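Local coordinates for polysaccharide biosynthesis protein CapD (Bacillus thuringiensis HD-771, PDB 6BWC) that probably catalyses an early, NADP-dependent dehydration of UDP-N-acetylglucosamine on the way to CMP-pseudaminic acid, at residues V10-G15 against S22-V27; G17-S22 against F83-M88. The protein carries 2 engineered substitutions. All blocks are in the same frame, centred on the assembly; numbering follows the deposited sequence.

Contact 1: V10-G15 against S22-V27. With NAP (NADP nicotinamide-adenine-dinucleotide phosphate), chain N.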
ATOM      1  N   VAL C  10       1.534  30.012  -2.366  1.00 19.08           N
ATOM      2  CA  VAL C  10       0.590  29.607  -1.320  1.00 18.32           C
ATOM      3  C   VAL C  10      -0.304  28.463  -1.777  1.00 17.63           C
ATOM      4  O   VAL C  10      -0.876  28.531  -2.869  1.00 17.28           O
ATOM      5  CB  VAL C  10      -0.296  30.796  -0.903  1.00 18.12           C
ATOM      6  CG1 VAL C  10      -1.348  30.365   0.124  1.00 18.38           C
ATOM      7  CG2 VAL C  10       0.578  31.929  -0.379  1.00 17.83           C
ATOM      8  N   LEU C  11      -0.426  27.436  -0.926  1.00 16.80           N
ATOM      9  CA  LEU C  11      -1.373  26.332  -1.123  1.00 16.26           C
ATOM     10  C   LEU C  11      -2.517  26.478  -0.121  1.00 16.63           C
ATOM     11  O   LEU C  11      -2.261  26.557   1.091  1.00 17.09           O
ATOM     12  CB  LEU C  11      -0.680  24.990  -0.911  1.00 15.66           C
ATOM     13  CG  LEU C  11      -1.461  23.707  -1.198  1.00 15.57           C
ATOM     14  CD1 LEU C  11      -1.779  23.499  -2.673  1.00 15.75           C
ATOM     15  CD2 LEU C  11      -0.659  22.519  -0.703  1.00 15.78           C
ATOM     16  N   ILE C  12      -3.762  26.543  -0.619  1.00 16.29           N
ATOM     17  CA  ILE C  12      -4.958  26.443   0.227  1.00 15.87           C
ATOM     18  C   ILE C  12      -5.600  25.107  -0.011  1.00 15.87           C
ATOM     19  O   ILE C  12      -6.482  24.977  -0.873  1.00 16.17           O
ATOM     20  CB  ILE C  12      -6.022  27.519  -0.045  1.00 15.67           C
ATOM     21  CG1 ILE C  12      -5.408  28.914  -0.070  1.00 15.77           C
ATOM     22  CG2 ILE C  12      -7.081  27.462   1.045  1.00 15.53           C
ATOM     23  CD1 ILE C  12      -6.395  29.976  -0.506  1.00 15.91           C
ATOM     24  N   ILE C  13      -5.146  24.125   0.766  1.00 16.09           N
ATOM     25  CA  ILE C  13      -5.710  22.762   0.782  1.00 15.86           C
ATOM     26  C   ILE C  13      -7.154  22.853   1.281  1.00 16.46           C
ATOM     27  O   ILE C  13      -7.388  23.036   2.481  1.00 16.54           O
ATOM     28  CB  ILE C  13      -4.857  21.799   1.673  1.00 15.56           C
ATOM     29  CG1 ILE C  13      -3.455  21.590   1.066  1.00 14.67           C
ATOM     30  CG2 ILE C  13      -5.546  20.442   1.893  1.00 15.49           C
ATOM     31  CD1 ILE C  13      -2.502  20.813   1.939  1.00 14.34           C
ATOM     32  N   GLY C  14      -8.102  22.742   0.343  1.00 17.30           N
ATOM     33  CA  GLY C  14      -9.538  22.940   0.596  1.00 17.70           C
ATOM     34  C   GLY C  14     -10.010  24.353   0.275  1.00 18.17           C
ATOM     35  O   GLY C  14     -10.864  24.896   0.980  1.00 18.48           O
ATOM     36  N   GLY C  15      -9.474  24.932  -0.803  1.00 18.34           N
ATOM     37  CA  GLY C  15      -9.836  26.280  -1.246  1.00 18.24           C
ATOM     38  C   GLY C  15     -11.148  26.424  -2.003  1.00 18.66           C
ATOM     39  O   GLY C  15     -11.538  27.538  -2.334  1.00 19.22           O
ATOM     40  N   SER C  22     -12.679  32.285   0.937  1.00 22.73           N
ATOM     41  CA  SER C  22     -12.484  33.598   1.570  1.00 22.41           C
ATOM     42  C   SER C  22     -10.983  33.882   1.792  1.00 22.73           C
ATOM     43  O   SER C  22     -10.508  34.952   1.412  1.00 22.27           O
ATOM     44  CB  SER C  22     -13.280  33.750   2.876  1.00 21.83           C
ATOM     45  OG  SER C  22     -13.680  35.099   3.062  1.00 20.42           O
ATOM     46  N   ILE C  23     -10.243  32.914   2.348  1.00 22.55           N
ATOM     47  CA  ILE C  23      -8.762  33.024   2.444  1.00 22.89           C
ATOM     48  C   ILE C  23      -8.097  33.344   1.083  1.00 23.34           C
ATOM     49  O   ILE C  23      -7.193  34.176   1.022  1.00 23.55           O
ATOM     50  CB  ILE C  23      -8.096  31.743   3.014  1.00 22.13           C
ATOM     51  CG1 ILE C  23      -8.496  31.523   4.481  1.00 22.26           C
ATOM     52  CG2 ILE C  23      -6.564  31.829   2.912  1.00 21.43           C
ATOM     53  CD1 ILE C  23      -8.214  30.121   4.998  1.00 22.44           C
ATOM     54  N   LEU C  24      -8.535  32.653   0.023  1.00 23.35           N
ATOM     55  CA  LEU C  24      -8.018  32.832  -1.350  1.00 22.65           C
ATOM     56  C   LEU C  24      -8.051  34.271  -1.795  1.00 22.65           C
ATOM     57  O   LEU C  24      -7.024  34.813  -2.206  1.00 22.38           O
ATOM     58  CB  LEU C  24      -8.826  31.990  -2.356  1.00 22.04           C
ATOM     59  CG  LEU C  24      -8.565  32.161  -3.847  1.00 21.02           C
ATOM     60  CD1 LEU C  24      -7.066  32.146  -4.115  1.00 21.45           C
ATOM     61  CD2 LEU C  24      -9.266  31.067  -4.636  1.00 20.34           C
ATOM     62  N   SER C  25      -9.234  34.873  -1.726  1.00 22.28           N
ATOM     63  CA  SER C  25      -9.401  36.255  -2.149  1.00 22.82           C
ATOM     64  C   SER C  25      -8.667  37.237  -1.214  1.00 23.27           C
ATOM     65  O   SER C  25      -8.172  38.265  -1.668  1.00 24.79           O
ATOM     66  CB  SER C  25     -10.882  36.609  -2.290  1.00 22.49           C
ATOM     67  OG  SER C  25     -11.603  36.212  -1.144  1.00 23.28           O
ATOM     68  N   ASN C  26      -8.542  36.916   0.067  1.00 23.24           N
ATOM     69  CA  ASN C  26      -7.852  37.826   0.983  1.00 23.83           C
ATOM     70  C   ASN C  26      -6.371  37.775   0.711  1.00 23.01           C
ATOM     71  O   ASN C  26      -5.743  38.817   0.608  1.00 23.16           O
ATOM     72  CB  ASN C  26      -8.178  37.545   2.461  1.00 25.11           C
ATOM     73  CG  ASN C  26      -9.554  38.117   2.892  1.00 26.24           C
ATOM     74  OD1 ASN C  26      -9.632  38.929   3.812  1.00 27.74           O
ATOM     75  ND2 ASN C  26     -10.637  37.681   2.234  1.00 26.39           N
ATOM     76  N   VAL C  27      -5.838  36.566   0.540  1.00 22.11           N
ATOM     77  CA  VAL C  27      -4.433  36.366   0.166  1.00 21.90           C
ATOM     78  C   VAL C  27      -4.139  36.973  -1.199  1.00 21.48           C
ATOM     79  O   VAL C  27      -3.046  37.453  -1.424  1.00 20.21           O
ATOM     80  CB  VAL C  27      -4.001  34.858   0.238  1.00 22.24           C
ATOM     81  CG1 VAL C  27      -2.766  34.539  -0.617  1.00 22.37           C
ATOM     82  CG2 VAL C  27      -3.729  34.442   1.675  1.00 21.63           C
TER
HETATM   83  PA  NAP N 400     -16.256  23.220   3.406  1.00 11.89           P
HETATM   84  O1A NAP N 400     -17.025  24.347   2.777  1.00 11.76           O
HETATM   85  O2A NAP N 400     -16.903  21.877   3.376  1.00 11.61           O
HETATM   86  O5B NAP N 400     -14.800  23.125   2.768  1.00 12.48           O
HETATM   87  C5B NAP N 400     -14.144  21.858   2.682  1.00 13.55           C
HETATM   88  C4B NAP N 400     -13.025  21.936   1.649  1.00 14.05           C
HETATM   89  O4B NAP N 400     -12.194  20.777   1.643  1.00 14.10           O
HETATM   90  C3B NAP N 400     -13.607  22.002   0.262  1.00 14.55           C
HETATM   91  O3B NAP N 400     -12.678  22.786  -0.481  1.00 14.51           O
HETATM   92  C2B NAP N 400     -13.641  20.558  -0.165  1.00 15.21           C
HETATM   93  O2B NAP N 400     -13.756  20.509  -1.572  1.00 16.97           O
HETATM   94  C1B NAP N 400     -12.324  20.045   0.418  1.00 14.74           C
HETATM   95  N9A NAP N 400     -12.146  18.588   0.739  1.00 14.66           N
HETATM   96  C8A NAP N 400     -12.954  17.725   1.420  1.00 14.92           C
HETATM   97  N7A NAP N 400     -12.400  16.469   1.527  1.00 14.59           N
HETATM   98  C5A NAP N 400     -11.207  16.526   0.910  1.00 14.59           C
HETATM   99  C6A NAP N 400     -10.083  15.602   0.617  1.00 14.46           C
HETATM  100  N6A NAP N 400     -10.097  14.321   1.012  1.00 14.61           N
HETATM  101  N1A NAP N 400      -9.020  16.071  -0.056  1.00 14.28           N
HETATM  102  C2A NAP N 400      -8.943  17.344  -0.484  1.00 14.38           C
HETATM  103  N3A NAP N 400      -9.919  18.240  -0.269  1.00 14.44           N
HETATM  104  C4A NAP N 400     -11.049  17.910   0.406  1.00 14.58           C
HETATM  105  O3  NAP N 400     -15.829  23.543   4.929  1.00 11.95           O
HETATM  106  PN  NAP N 400     -15.561  24.991   5.605  1.00 11.96           P
HETATM  107  O1N NAP N 400     -14.843  25.939   4.655  1.00 12.34           O
HETATM  108  O2N NAP N 400     -16.808  25.421   6.315  1.00 11.96           O
HETATM  109  O5D NAP N 400     -14.593  24.596   6.803  1.00 12.19           O
HETATM  110  C5D NAP N 400     -13.209  24.536   6.568  1.00 12.66           C
HETATM  111  C4D NAP N 400     -12.491  24.012   7.807  1.00 13.08           C
HETATM  112  O4D NAP N 400     -12.984  24.739   8.941  1.00 13.12           O
HETATM  113  C3D NAP N 400     -12.629  22.517   8.146  1.00 13.12           C
HETATM  114  O3D NAP N 400     -11.330  21.997   8.441  1.00 13.01           O
HETATM  115  C2D NAP N 400     -13.506  22.464   9.375  1.00 13.32           C
HETATM  116  O2D NAP N 400     -13.154  21.396  10.261  1.00 13.21           O
HETATM  117  C1D NAP N 400     -13.240  23.827  10.015  1.00 13.49           C
HETATM  118  N1N NAP N 400     -14.333  24.345  10.847  1.00 13.68           N
HETATM  119  C2N NAP N 400     -15.434  24.808  10.234  1.00 14.03           C
HETATM  120  C3N NAP N 400     -16.523  25.323  10.914  1.00 13.84           C
HETATM  121  C7N NAP N 400     -17.756  25.804  10.231  1.00 14.26           C
HETATM  122  O7N NAP N 400     -18.737  26.072  10.927  1.00 14.63           O
HETATM  123  N7N NAP N 400     -17.824  25.919   8.902  1.00 14.44           N
HETATM  124  C4N NAP N 400     -16.464  25.412  12.395  1.00 14.01           C
HETATM  125  C5N NAP N 400     -15.223  24.871  12.961  1.00 13.95           C
HETATM  126  C6N NAP N 400     -14.196  24.381  12.172  1.00 13.68           C
HETATM  127  P2B NAP N 400     -14.218  19.167  -2.336  1.00 20.64           P
HETATM  128  O1X NAP N 400     -14.468  19.748  -3.714  1.00 20.66           O
HETATM  129  O2X NAP N 400     -13.009  18.254  -2.344  1.00 19.86           O
HETATM  130  O3X NAP N 400     -15.446  18.611  -1.577  1.00 20.55           O
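I12 CD1 meets L24 and I23 across the gap between strand 9-13 and the flank of helix 18-29. With I12 CG1 anti to the carbonyl carbon (chi1 -49°) and the second torsion extended, the last carbon of the longer branch is carried out to the helix. There I12 CD1 rests against the helix backbone at L24 CA (3.4 Å) as well as the side-chain root L24 CB (3.7 Å). The short branch of I23 meets the same methyl, with I23 CG2 3.9 Å from I12 CD1. One turn on, the pairing is methyl to methyl and looser: V10 CG2 faces V27 CG1 at 4.2 Å. No hydrogen bond crosses, so the join is purely apolar. Strand and helix segments run nearly antiparallel, 165° between their directions and 9.7 Å between axes, as expected for the first strand and return helix of a Rossmann beta-alpha-beta unit. Past the strand, G14 O lies 3.1 Å from NAP O3B on the adenine-side ribose, and the chain then turns into that helix. L24 and V27 also pack on neighbouring strand 34-39, I23 reaches F83 of strand 81-84, and helix 207-220 covers the helix at I23 and N26.

Contact 2: G17-S22 against F83-M88. With NAP (NADP nicotinamide-adenine-dinucleotide phosphate), chain N.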
ATOM      1  N   GLY C  17     -14.045  25.412  -0.707  1.00 19.05           N
ATOM      2  CA  GLY C  17     -15.063  25.605   0.327  1.00 19.44           C
ATOM      3  C   GLY C  17     -15.190  27.016   0.878  1.00 19.26           C
ATOM      4  O   GLY C  17     -14.526  27.934   0.406  1.00 19.24           O
ATOM      5  N   THR C  18     -16.042  27.161   1.895  1.00 18.88           N
ATOM      6  CA  THR C  18     -16.427  28.455   2.446  1.00 18.99           C
ATOM      7  C   THR C  18     -15.225  29.266   2.949  1.00 19.23           C
ATOM      8  O   THR C  18     -15.023  30.435   2.554  1.00 18.62           O
ATOM      9  CB  THR C  18     -17.446  28.267   3.586  1.00 19.28           C
ATOM     10  OG1 THR C  18     -18.664  27.757   3.043  1.00 19.63           O
ATOM     11  CG2 THR C  18     -17.727  29.583   4.350  1.00 19.28           C
ATOM     12  N   ILE C  19     -14.434  28.638   3.808  1.00 19.11           N
ATOM     13  CA  ILE C  19     -13.310  29.317   4.435  1.00 19.70           C
ATOM     14  C   ILE C  19     -12.088  29.373   3.511  1.00 19.75           C
ATOM     15  O   ILE C  19     -11.352  30.367   3.507  1.00 19.95           O
ATOM     16  CB  ILE C  19     -13.019  28.700   5.815  1.00 19.98           C
ATOM     17  CG1 ILE C  19     -14.151  29.110   6.771  1.00 19.71           C
ATOM     18  CG2 ILE C  19     -11.671  29.159   6.360  1.00 20.44           C
ATOM     19  CD1 ILE C  19     -14.312  28.235   7.978  1.00 19.95           C
ATOM     20  N   GLY C  20     -11.898  28.330   2.712  1.00 19.98           N
ATOM     21  CA  GLY C  20     -10.817  28.294   1.735  1.00 19.82           C
ATOM     22  C   GLY C  20     -10.905  29.317   0.616  1.00 20.15           C
ATOM     23  O   GLY C  20      -9.878  29.858   0.223  1.00 19.38           O
ATOM     24  N   LYS C  21     -12.112  29.564   0.097  1.00 21.07           N
ATOM     25  CA  LYS C  21     -12.324  30.655  -0.855  1.00 23.18           C
ATOM     26  C   LYS C  21     -12.080  32.021  -0.223  1.00 23.81           C
ATOM     27  O   LYS C  21     -11.351  32.845  -0.792  1.00 24.94           O
ATOM     28  CB  LYS C  21     -13.732  30.670  -1.441  1.00 25.49           C
ATOM     29  CG  LYS C  21     -13.976  29.706  -2.597  1.00 28.24           C
ATOM     30  CD  LYS C  21     -15.059  30.228  -3.557  1.00 30.46           C
ATOM     31  CE  LYS C  21     -16.442  30.409  -2.927  1.00 31.52           C
ATOM     32  NZ  LYS C  21     -17.101  31.654  -3.428  1.00 31.26           N
ATOM     33  N   SER C  22     -12.679  32.285   0.937  1.00 22.73           N
ATOM     34  CA  SER C  22     -12.484  33.598   1.570  1.00 22.41           C
ATOM     35  C   SER C  22     -10.983  33.882   1.792  1.00 22.73           C
ATOM     36  O   SER C  22     -10.508  34.952   1.412  1.00 22.27           O
ATOM     37  CB  SER C  22     -13.280  33.750   2.876  1.00 21.83           C
ATOM     38  OG  SER C  22     -13.680  35.099   3.062  1.00 20.42           O
ATOM     39  N   PHE C  83      -2.237  26.437   3.866  1.00 12.36           N
ATOM     40  CA  PHE C  83      -3.457  26.461   4.670  1.00 12.59           C
ATOM     41  C   PHE C  83      -4.215  25.123   4.537  1.00 12.34           C
ATOM     42  O   PHE C  83      -4.832  24.867   3.484  1.00 11.88           O
ATOM     43  CB  PHE C  83      -4.398  27.600   4.227  1.00 12.71           C
ATOM     44  CG  PHE C  83      -3.854  28.984   4.421  1.00 12.61           C
ATOM     45  CD1 PHE C  83      -4.074  29.669   5.608  1.00 12.53           C
ATOM     46  CD2 PHE C  83      -3.187  29.644   3.376  1.00 12.81           C
ATOM     47  CE1 PHE C  83      -3.615  30.975   5.774  1.00 12.49           C
ATOM     48  CE2 PHE C  83      -2.723  30.949   3.539  1.00 12.69           C
ATOM     49  CZ  PHE C  83      -2.939  31.612   4.743  1.00 12.56           C
ATOM     50  N   HIS C  84      -4.190  24.309   5.604  1.00 12.16           N
ATOM     51  CA  HIS C  84      -4.896  23.009   5.651  1.00 12.31           C
ATOM     52  C   HIS C  84      -6.353  23.174   6.172  1.00 12.64           C
ATOM     53  O   HIS C  84      -6.659  23.053   7.355  1.00 12.27           O
ATOM     54  CB  HIS C  84      -4.043  21.975   6.420  1.00 12.44           C
ATOM     55  CG  HIS C  84      -4.726  20.663   6.719  1.00 12.40           C
ATOM     56  ND1 HIS C  84      -5.720  20.119   5.929  1.00 12.38           N
ATOM     57  CD2 HIS C  84      -4.518  19.772   7.720  1.00 12.16           C
ATOM     58  CE1 HIS C  84      -6.115  18.970   6.449  1.00 12.35           C
ATOM     59  NE2 HIS C  84      -5.395  18.734   7.530  1.00 12.30           N
ATOM     60  N   VAL C  85      -7.243  23.426   5.216  1.00 13.41           N
ATOM     61  CA  VAL C  85      -8.644  23.768   5.447  1.00 13.91           C
ATOM     62  C   VAL C  85      -9.644  22.647   4.997  1.00 14.28           C
ATOM     63  O   VAL C  85     -10.851  22.692   5.326  1.00 14.05           O
ATOM     64  CB  VAL C  85      -8.934  25.103   4.729  1.00 14.40           C
ATOM     65  CG1 VAL C  85     -10.213  25.750   5.253  1.00 14.92           C
ATOM     66  CG2 VAL C  85      -7.766  26.058   4.925  1.00 14.45           C
ATOM     67  N   ALA C  86      -9.152  21.631   4.267  1.00 14.32           N
ATOM     68  CA  ALA C  86      -9.947  20.424   3.963  1.00 13.96           C
ATOM     69  C   ALA C  86     -10.209  19.512   5.188  1.00 13.73           C
ATOM     70  O   ALA C  86      -9.345  19.377   6.088  1.00 13.42           O
ATOM     71  CB  ALA C  86      -9.307  19.631   2.828  1.00 13.85           C
ATOM     72  N   ALA C  87     -11.412  18.906   5.177  1.00 13.69           N
ATOM     73  CA  ALA C  87     -11.949  18.020   6.236  1.00 13.67           C
ATOM     74  C   ALA C  87     -13.413  17.665   5.989  1.00 14.12           C
ATOM     75  O   ALA C  87     -14.151  18.353   5.281  1.00 13.52           O
ATOM     76  CB  ALA C  87     -11.833  18.645   7.623  1.00 13.42           C
ATOM     77  N   MET C  88     -13.829  16.573   6.606  1.00 14.94           N
ATOM     78  CA  MET C  88     -15.247  16.321   6.801  1.00 15.51           C
ATOM     79  C   MET C  88     -15.570  17.004   8.112  1.00 15.60           C
ATOM     80  O   MET C  88     -14.970  16.659   9.136  1.00 16.26           O
ATOM     81  CB  MET C  88     -15.549  14.825   6.889  1.00 15.52           C
ATOM     82  CG  MET C  88     -15.494  14.115   5.547  1.00 15.30           C
ATOM     83  SD  MET C  88     -15.502  12.351   5.785  1.00 14.75           S
ATOM     84  CE  MET C  88     -17.198  12.127   6.289  1.00 14.75           C
TER
HETATM   85  PA  NAP N 400     -16.256  23.220   3.406  1.00 11.89           P
HETATM   86  O1A NAP N 400     -17.025  24.347   2.777  1.00 11.76           O
HETATM   87  O2A NAP N 400     -16.903  21.877   3.376  1.00 11.61           O
HETATM   88  O5B NAP N 400     -14.800  23.125   2.768  1.00 12.48           O
HETATM   89  C5B NAP N 400     -14.144  21.858   2.682  1.00 13.55           C
HETATM   90  C4B NAP N 400     -13.025  21.936   1.649  1.00 14.05           C
HETATM   91  O4B NAP N 400     -12.194  20.777   1.643  1.00 14.10           O
HETATM   92  C3B NAP N 400     -13.607  22.002   0.262  1.00 14.55           C
HETATM   93  O3B NAP N 400     -12.678  22.786  -0.481  1.00 14.51           O
HETATM   94  C2B NAP N 400     -13.641  20.558  -0.165  1.00 15.21           C
HETATM   95  O2B NAP N 400     -13.756  20.509  -1.572  1.00 16.97           O
HETATM   96  C1B NAP N 400     -12.324  20.045   0.418  1.00 14.74           C
HETATM   97  N9A NAP N 400     -12.146  18.588   0.739  1.00 14.66           N
HETATM   98  C8A NAP N 400     -12.954  17.725   1.420  1.00 14.92           C
HETATM   99  N7A NAP N 400     -12.400  16.469   1.527  1.00 14.59           N
HETATM  100  C5A NAP N 400     -11.207  16.526   0.910  1.00 14.59           C
HETATM  101  C6A NAP N 400     -10.083  15.602   0.617  1.00 14.46           C
HETATM  102  N6A NAP N 400     -10.097  14.321   1.012  1.00 14.61           N
HETATM  103  N1A NAP N 400      -9.020  16.071  -0.056  1.00 14.28           N
HETATM  104  C2A NAP N 400      -8.943  17.344  -0.484  1.00 14.38           C
HETATM  105  N3A NAP N 400      -9.919  18.240  -0.269  1.00 14.44           N
HETATM  106  C4A NAP N 400     -11.049  17.910   0.406  1.00 14.58           C
HETATM  107  O3  NAP N 400     -15.829  23.543   4.929  1.00 11.95           O
HETATM  108  PN  NAP N 400     -15.561  24.991   5.605  1.00 11.96           P
HETATM  109  O1N NAP N 400     -14.843  25.939   4.655  1.00 12.34           O
HETATM  110  O2N NAP N 400     -16.808  25.421   6.315  1.00 11.96           O
HETATM  111  O5D NAP N 400     -14.593  24.596   6.803  1.00 12.19           O
HETATM  112  C5D NAP N 400     -13.209  24.536   6.568  1.00 12.66           C
HETATM  113  C4D NAP N 400     -12.491  24.012   7.807  1.00 13.08           C
HETATM  114  O4D NAP N 400     -12.984  24.739   8.941  1.00 13.12           O
HETATM  115  C3D NAP N 400     -12.629  22.517   8.146  1.00 13.12           C
HETATM  116  O3D NAP N 400     -11.330  21.997   8.441  1.00 13.01           O
HETATM  117  C2D NAP N 400     -13.506  22.464   9.375  1.00 13.32           C
HETATM  118  O2D NAP N 400     -13.154  21.396  10.261  1.00 13.21           O
HETATM  119  C1D NAP N 400     -13.240  23.827  10.015  1.00 13.49           C
HETATM  120  N1N NAP N 400     -14.333  24.345  10.847  1.00 13.68           N
HETATM  121  C2N NAP N 400     -15.434  24.808  10.234  1.00 14.03           C
HETATM  122  C3N NAP N 400     -16.523  25.323  10.914  1.00 13.84           C
HETATM  123  C7N NAP N 400     -17.756  25.804  10.231  1.00 14.26           C
HETATM  124  O7N NAP N 400     -18.737  26.072  10.927  1.00 14.63           O
HETATM  125  N7N NAP N 400     -17.824  25.919   8.902  1.00 14.44           N
HETATM  126  C4N NAP N 400     -16.464  25.412  12.395  1.00 14.01           C
HETATM  127  C5N NAP N 400     -15.223  24.871  12.961  1.00 13.95           C
HETATM  128  C6N NAP N 400     -14.196  24.381  12.172  1.00 13.68           C
HETATM  129  P2B NAP N 400     -14.218  19.167  -2.336  1.00 20.64           P
HETATM  130  O1X NAP N 400     -14.468  19.748  -3.714  1.00 20.66           O
HETATM  131  O2X NAP N 400     -13.009  18.254  -2.344  1.00 19.86           O
HETATM  132  O3X NAP N 400     -15.446  18.611  -1.577  1.00 20.55           O
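G20 and V85 bring the two backbones closest, their CA atoms 6.2 Å apart, where the first turn of helix 18-29 passes the loop that leaves strand 81-84. G17 is the N-cap, and G17 O accepts from K21 N (2.9 Å) to close that first turn. V85 CG1 lies 4.0 Å from G20 N, against the helix backbone itself. Beside it I19 CG2 meets V85 CG1 at 3.9 Å, the two side chains crossing at about a right angle. The chi1 of V85, -163°, turns this same methyl also onto C5D of the NADP ribose on the nicotinamide side, while I19 CD1 comes near the oxygens O5D and O4D there. A86 CB lies by the adenine ring and its ribose (NAP C4A and O4B), A87 CB by O3D of the nicotinamide-side ribose. Among the two segments, the decided bonds to the phosphates come from the helix start: T18 N reaches NAP O1A at 3.1 Å (166°) and I19 N reaches NAP O1N at 2.9 Å (172°), both nearly straight, one amide for each phosphate. G17 N adds a weak bond to the adenine-side ribose hydroxyl NAP O3B. G15, G17 and G20 are consistent with the GxGxxG pattern of Rossmann-type dinucleotide folds, in which the helix N-terminus would be expected to favour the pyrophosphate charge.

Overall arrangement
Both contacts are buried and use helix 18-29, but at different heights: contact 1 seats its body on the sheet, whereas contact 2 sets its N-terminal turn beside the loop after strand 81-84. They share S22, and their centres lie about 8 Å apart. Strands 9-13 and 81-84 are neighbours in the same sheet, stitched by probable hydrogen bonds L11 O to F83 N and I13 O to V85 N, both 2.8 Å. Contact 1 buries 218 Å² of surface, contact 2 only 89 Å². Between the protein segments both joins are apolar; contact 2 differs because its helix start also gives backbone amides to the phosphates of the bound NADP.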